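Local coordinates for protein dihydrodipicolinate synthase (Bacillus clausii KSM-K16, PDB 3E96) that probably catalyses the formation of 4-hydroxy-tetrahydrodipicolinate, as a lyase with a TIM-barrel fold, at residues S57-E69 against G87-A101. Sequence-based numbering, arbitrary orientation.
Sequences SEFYALSLEEAKE and GIGYATSTAIELGNA
Tyr90 packs its ring against Phe59 and Tyr60 in a three-membered aromatic cluster, with Leu64 CD2 beside the Tyr90 ring. The Tyr60 ring directs its CD1/CE1 edge at the face of Tyr90 in an offset edge-to-face pair, with centroids 5.5 Å apart and planes at 84°. Phe59 meets the same ring obliquely; with CG anti to the backbone N (chi1 172°), it sends CZ to within 3.6 Å of Tyr90 CE2, while Leu98 CD1 lies at the edge of the Phe59 ring. Leu64 and Tyr90 slide past each other in opposite directions, and Leu64 CD2 comes 3.7 Å from Tyr90 CE2 and also packs on Leu98 CD1.

Packing holds the ring, and two waters orient the phenol oxygen: Tyr90 OH donates to one water at 2.8 Å, which in turn donates to Phe59 O and Leu62 O, and accepts a longer bond from a second water held by Tyr60 O.

Beyond the rings, Lys68 runs fully extended from CG, crossing Leu98 at about a right angle. Its CG lies 3.8 Å from Leu98 CD2, and its NZ forms a salt bridge to Glu97 OE2 at 2.7 Å, meeting the carboxylate on its anti side, somewhat out of plane. Cutting Lys68 back to an alanine is likely to leave the Glu97 carboxylate without this ammonium mate and Leu98 CD2 and Ala101 CB without the aliphatic stem beside them.

Helices 64-69 and 92-101 run side by side at 30°, their axes 10.2 Å apart; a Ser63-Glu66 capping box starts the first. The contact joins parts of the beta-alpha-beta unit of strand 49-50, helix 64-78 and strand 83-88 in the parallel eight-stranded TIM barrel to the following helix 92-105. Helix 122-136 packs against that helix, and Tyr90 meets Tyr90 of the second subunit, bringing the cluster to the dimer interface.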
loop_
_atom_site.group_PDB
_atom_site.type_symbol
_atom_site.label_atom_id
_atom_site.label_comp_id
_atom_site.label_asym_id
_atom_site.label_seq_id
_atom_site.Cartn_x
_atom_site.Cartn_y
_atom_site.Cartn_z
ATOM N N SER B 57 5.307 -12.446 -5.536
ATOM C CA SER B 57 6.026 -12.048 -6.749
ATOM C C SER B 57 6.586 -10.635 -6.608
ATOM O O SER B 57 7.223 -10.121 -7.533
ATOM C CB SER B 57 5.078 -12.052 -7.955
ATOM O OG SER B 57 4.213 -13.171 -7.939
ATOM N N GLU B 58 6.328 -10.009 -5.459
ATOM C CA GLU B 58 6.762 -8.638 -5.189
ATOM C C GLU B 58 6.176 -7.675 -6.222
ATOM O O GLU B 58 6.856 -6.805 -6.765
ATOM C CB GLU B 58 8.287 -8.549 -5.156
ATOM C CG GLU B 58 8.890 -9.239 -3.942
ATOM C CD GLU B 58 10.403 -9.221 -3.949
ATOM O OE1 GLU B 58 10.996 -8.204 -3.520
ATOM O OE2 GLU B 58 11.001 -10.228 -4.402
ATOM N N PHE B 59 4.883 -7.850 -6.471
ATOM C CA PHE B 59 4.127 -7.034 -7.412
ATOM C C PHE B 59 4.374 -5.529 -7.284
ATOM O O PHE B 59 4.639 -4.843 -8.277
ATOM C CB PHE B 59 2.636 -7.333 -7.223
ATOM C CG PHE B 59 1.724 -6.429 -7.994
ATOM C CD1 PHE B 59 1.719 -6.443 -9.381
ATOM C CD2 PHE B 59 0.840 -5.585 -7.325
ATOM C CE1 PHE B 59 0.845 -5.633 -10.099
ATOM C CE2 PHE B 59 -0.037 -4.770 -8.031
ATOM C CZ PHE B 59 -0.036 -4.795 -9.424
ATOM N N TYR B 60 4.291 -5.008 -6.064
ATOM C CA TYR B 60 4.476 -3.578 -5.851
ATOM C C TYR B 60 5.886 -3.053 -6.092
ATOM O O TYR B 60 6.100 -1.841 -6.133
ATOM C CB TYR B 60 3.984 -3.202 -4.455
ATOM C CG TYR B 60 2.482 -3.348 -4.342
ATOM C CD1 TYR B 60 1.633 -2.566 -5.123
ATOM C CD2 TYR B 60 1.912 -4.290 -3.487
ATOM C CE1 TYR B 60 0.252 -2.717 -5.060
ATOM C CE2 TYR B 60 0.526 -4.450 -3.415
ATOM C CZ TYR B 60 -0.295 -3.656 -4.207
ATOM O OH TYR B 60 -1.662 -3.793 -4.137
ATOM N N ALA B 61 6.842 -3.962 -6.260
ATOM C CA ALA B 61 8.225 -3.561 -6.531
ATOM C C ALA B 61 8.467 -3.554 -8.043
ATOM O O ALA B 61 9.564 -3.236 -8.513
ATOM C CB ALA B 61 9.192 -4.524 -5.849
ATOM N N LEU B 62 7.435 -3.904 -8.807
ATOM C CA LEU B 62 7.537 -3.932 -10.266
ATOM C C LEU B 62 6.923 -2.686 -10.889
ATOM O O LEU B 62 5.967 -2.123 -10.360
ATOM C CB LEU B 62 6.796 -5.151 -10.832
ATOM C CG LEU B 62 7.114 -6.555 -10.308
ATOM C CD1 LEU B 62 6.135 -7.547 -10.933
ATOM C CD2 LEU B 62 8.548 -6.930 -10.640
ATOM N N SER B 63 7.474 -2.248 -12.015
ATOM C CA SER B 63 6.900 -1.103 -12.707
ATOM C C SER B 63 5.664 -1.690 -13.389
ATOM O O SER B 63 5.516 -2.914 -13.455
ATOM C CB SER B 63 7.864 -0.572 -13.765
ATOM O OG SER B 63 8.057 -1.536 -14.783
ATOM N N LEU B 64 4.776 -0.838 -13.886
ATOM C CA LEU B 64 3.576 -1.330 -14.558
ATOM C C LEU B 64 3.949 -2.184 -15.762
ATOM O O LEU B 64 3.307 -3.196 -16.040
ATOM C CB LEU B 64 2.695 -0.164 -15.016
ATOM C CG LEU B 64 1.984 0.650 -13.935
ATOM C CD1 LEU B 64 1.096 1.708 -14.599
ATOM C CD2 LEU B 64 1.139 -0.280 -13.059
ATOM N N GLU B 65 4.988 -1.772 -16.480
ATOM C CA GLU B 65 5.429 -2.512 -17.656
ATOM C C GLU B 65 6.018 -3.870 -17.269
ATOM O O GLU B 65 5.816 -4.860 -17.970
ATOM C CB GLU B 65 6.454 -1.680 -18.441
ATOM C CG GLU B 65 6.975 -2.334 -19.719
ATOM C CD GLU B 65 5.861 -2.784 -20.654
ATOM O OE1 GLU B 65 4.867 -2.042 -20.813
ATOM O OE2 GLU B 65 5.991 -3.881 -21.241
ATOM N N GLU B 66 6.751 -3.922 -16.159
ATOM C CA GLU B 66 7.326 -5.186 -15.717
ATOM C C GLU B 66 6.217 -6.139 -15.279
ATOM O O GLU B 66 6.316 -7.352 -15.478
ATOM C CB GLU B 66 8.294 -4.969 -14.554
ATOM C CG GLU B 66 9.609 -4.333 -14.941
ATOM C CD GLU B 66 10.520 -4.155 -13.742
ATOM O OE1 GLU B 66 10.042 -3.648 -12.707
ATOM O OE2 GLU B 66 11.710 -4.517 -13.833
ATOM N N ALA B 67 5.165 -5.590 -14.676
ATOM C CA ALA B 67 4.040 -6.408 -14.230
ATOM C C ALA B 67 3.361 -7.036 -15.447
ATOM O O ALA B 67 3.053 -8.227 -15.450
ATOM C CB ALA B 67 3.040 -5.558 -13.455
ATOM N N LYS B 68 3.129 -6.228 -16.479
ATOM C CA LYS B 68 2.489 -6.726 -17.692
ATOM C C LYS B 68 3.346 -7.804 -18.340
ATOM O O LYS B 68 2.839 -8.853 -18.741
ATOM C CB LYS B 68 2.268 -5.587 -18.691
ATOM C CG LYS B 68 1.258 -4.550 -18.246
ATOM C CD LYS B 68 1.194 -3.396 -19.240
ATOM C CE LYS B 68 0.172 -2.352 -18.806
ATOM N NZ LYS B 68 0.182 -1.152 -19.702
ATOM N N GLU B 69 4.644 -7.539 -18.445
ATOM C CA GLU B 69 5.569 -8.490 -19.050
ATOM C C GLU B 69 5.618 -9.796 -18.264
ATOM O O GLU B 69 5.731 -10.873 -18.849
ATOM C CB GLU B 69 6.974 -7.879 -19.136
ATOM C CG GLU B 69 8.049 -8.779 -19.758
ATOM C CD GLU B 69 7.822 -9.067 -21.237
ATOM O OE1 GLU B 69 7.007 -8.361 -21.868
ATOM O OE2 GLU B 69 8.471 -9.997 -21.772
ATOM N N GLY B 87 -2.313 -10.959 -11.196
ATOM C CA GLY B 87 -2.547 -10.011 -10.127
ATOM C C GLY B 87 -2.591 -8.612 -10.719
ATOM O O GLY B 87 -1.765 -8.268 -11.574
ATOM N N ILE B 88 -3.564 -7.815 -10.285
ATOM C CA ILE B 88 -3.706 -6.438 -10.752
ATOM C C ILE B 88 -4.043 -5.552 -9.554
ATOM O O ILE B 88 -4.432 -6.054 -8.492
ATOM C CB ILE B 88 -4.818 -6.301 -11.838
ATOM C CG1 ILE B 88 -6.185 -6.668 -11.259
ATOM C CG2 ILE B 88 -4.499 -7.203 -13.026
ATOM C CD1 ILE B 88 -7.334 -6.489 -12.263
ATOM N N GLY B 89 -3.886 -4.241 -9.709
ATOM C CA GLY B 89 -4.172 -3.342 -8.600
ATOM C C GLY B 89 -4.007 -1.869 -8.938
ATOM O O GLY B 89 -4.040 -1.499 -10.111
ATOM N N TYR B 90 -3.829 -1.045 -7.903
ATOM C CA TYR B 90 -3.658 0.407 -8.022
ATOM C C TYR B 90 -4.983 1.127 -8.286
ATOM O O TYR B 90 -6.049 0.593 -7.989
ATOM C CB TYR B 90 -2.647 0.737 -9.124
ATOM C CG TYR B 90 -1.269 0.169 -8.864
ATOM C CD1 TYR B 90 -0.526 0.573 -7.753
ATOM C CD2 TYR B 90 -0.701 -0.765 -9.734
ATOM C CE1 TYR B 90 0.749 0.063 -7.515
ATOM C CE2 TYR B 90 0.575 -1.280 -9.506
ATOM C CZ TYR B 90 1.293 -0.861 -8.396
ATOM O OH TYR B 90 2.560 -1.361 -8.172
ATOM N N ALA B 91 -4.916 2.342 -8.824
ATOM C CA ALA B 91 -6.126 3.104 -9.123
ATOM C C ALA B 91 -7.020 2.268 -10.040
ATOM O O ALA B 91 -6.520 1.471 -10.835
ATOM C CB ALA B 91 -5.757 4.426 -9.799
ATOM N N THR B 92 -8.336 2.451 -9.947
ATOM C CA THR B 92 -9.250 1.666 -10.774
ATOM C C THR B 92 -8.899 1.650 -12.261
ATOM O O THR B 92 -8.897 0.587 -12.882
ATOM C CB THR B 92 -10.724 2.125 -10.604
ATOM O OG1 THR B 92 -10.869 3.481 -11.032
ATOM C CG2 THR B 92 -11.141 2.016 -9.154
ATOM N N SER B 93 -8.592 2.809 -12.836
ATOM C CA SER B 93 -8.248 2.859 -14.257
ATOM C C SER B 93 -6.992 2.031 -14.527
ATOM O O SER B 93 -6.897 1.339 -15.540
ATOM C CB SER B 93 -8.012 4.303 -14.709
ATOM O OG SER B 93 -6.880 4.862 -14.066
ATOM N N THR B 94 -6.030 2.119 -13.617
ATOM C CA THR B 94 -4.776 1.381 -13.738
ATOM C C THR B 94 -5.025 -0.125 -13.628
ATOM O O THR B 94 -4.469 -0.915 -14.393
ATOM C CB THR B 94 -3.791 1.804 -12.635
ATOM O OG1 THR B 94 -3.575 3.217 -12.716
ATOM C CG2 THR B 94 -2.453 1.084 -12.792
ATOM N N ALA B 95 -5.862 -0.519 -12.672
ATOM C CA ALA B 95 -6.174 -1.933 -12.484
ATOM C C ALA B 95 -6.839 -2.463 -13.750
ATOM O O ALA B 95 -6.549 -3.573 -14.201
ATOM C CB ALA B 95 -7.101 -2.111 -11.287
ATOM N N ILE B 96 -7.731 -1.662 -14.325
ATOM C CA ILE B 96 -8.424 -2.062 -15.540
ATOM C C ILE B 96 -7.436 -2.196 -16.696
ATOM O O ILE B 96 -7.567 -3.094 -17.525
ATOM C CB ILE B 96 -9.541 -1.050 -15.893
ATOM C CG1 ILE B 96 -10.621 -1.096 -14.807
ATOM C CG2 ILE B 96 -10.151 -1.385 -17.257
ATOM C CD1 ILE B 96 -11.644 0.026 -14.889
ATOM N N GLU B 97 -6.444 -1.309 -16.741
ATOM C CA GLU B 97 -5.423 -1.356 -17.787
ATOM C C GLU B 97 -4.627 -2.654 -17.656
ATOM O O GLU B 97 -4.394 -3.358 -18.643
ATOM C CB GLU B 97 -4.469 -0.162 -17.664
ATOM C CG GLU B 97 -3.371 -0.135 -18.723
ATOM C CD GLU B 97 -2.434 1.053 -18.569
ATOM O OE1 GLU B 97 -2.930 2.194 -18.460
ATOM O OE2 GLU B 97 -1.203 0.850 -18.567
ATOM N N LEU B 98 -4.209 -2.967 -16.432
ATOM C CA LEU B 98 -3.452 -4.192 -16.179
ATOM C C LEU B 98 -4.312 -5.417 -16.474
ATOM O O LEU B 98 -3.826 -6.409 -17.013
ATOM C CB LEU B 98 -2.975 -4.240 -14.721
ATOM C CG LEU B 98 -1.816 -3.330 -14.303
ATOM C CD1 LEU B 98 -1.723 -3.310 -12.779
ATOM C CD2 LEU B 98 -0.513 -3.832 -14.909
ATOM N N GLY B 99 -5.590 -5.344 -16.112
ATOM C CA GLY B 99 -6.498 -6.455 -16.351
ATOM C C GLY B 99 -6.693 -6.728 -17.835
ATOM O O GLY B 99 -6.651 -7.876 -18.279
ATOM N N ASN B 100 -6.916 -5.670 -18.605
ATOM C CA ASN B 100 -7.106 -5.814 -20.043
ATOM C C ASN B 100 -5.824 -6.329 -20.700
ATOM O O ASN B 100 -5.873 -7.060 -21.691
ATOM C CB ASN B 100 -7.528 -4.473 -20.647
ATOM C CG ASN B 100 -9.014 -4.215 -20.498
ATOM O OD1 ASN B 100 -9.455 -3.070 -20.385
ATOM N ND2 ASN B 100 -9.799 -5.282 -20.513
ATOM N N ALA B 101 -4.678 -5.959 -20.136
ATOM C CA ALA B 101 -3.392 -6.408 -20.661
ATOM C C ALA B 101 -3.243 -7.911 -20.421
ATOM O O ALA B 101 -2.807 -8.652 -21.304
ATOM C CB ALA B 101 -2.253 -5.649 -19.983
HETATM O O HOH W 1 3.521 -3.107 -10.080
HETATM O O HOH W 2 -3.567 -2.047 -5.215
HETATM O O HOH W 3 4.339 0.097 -6.000
#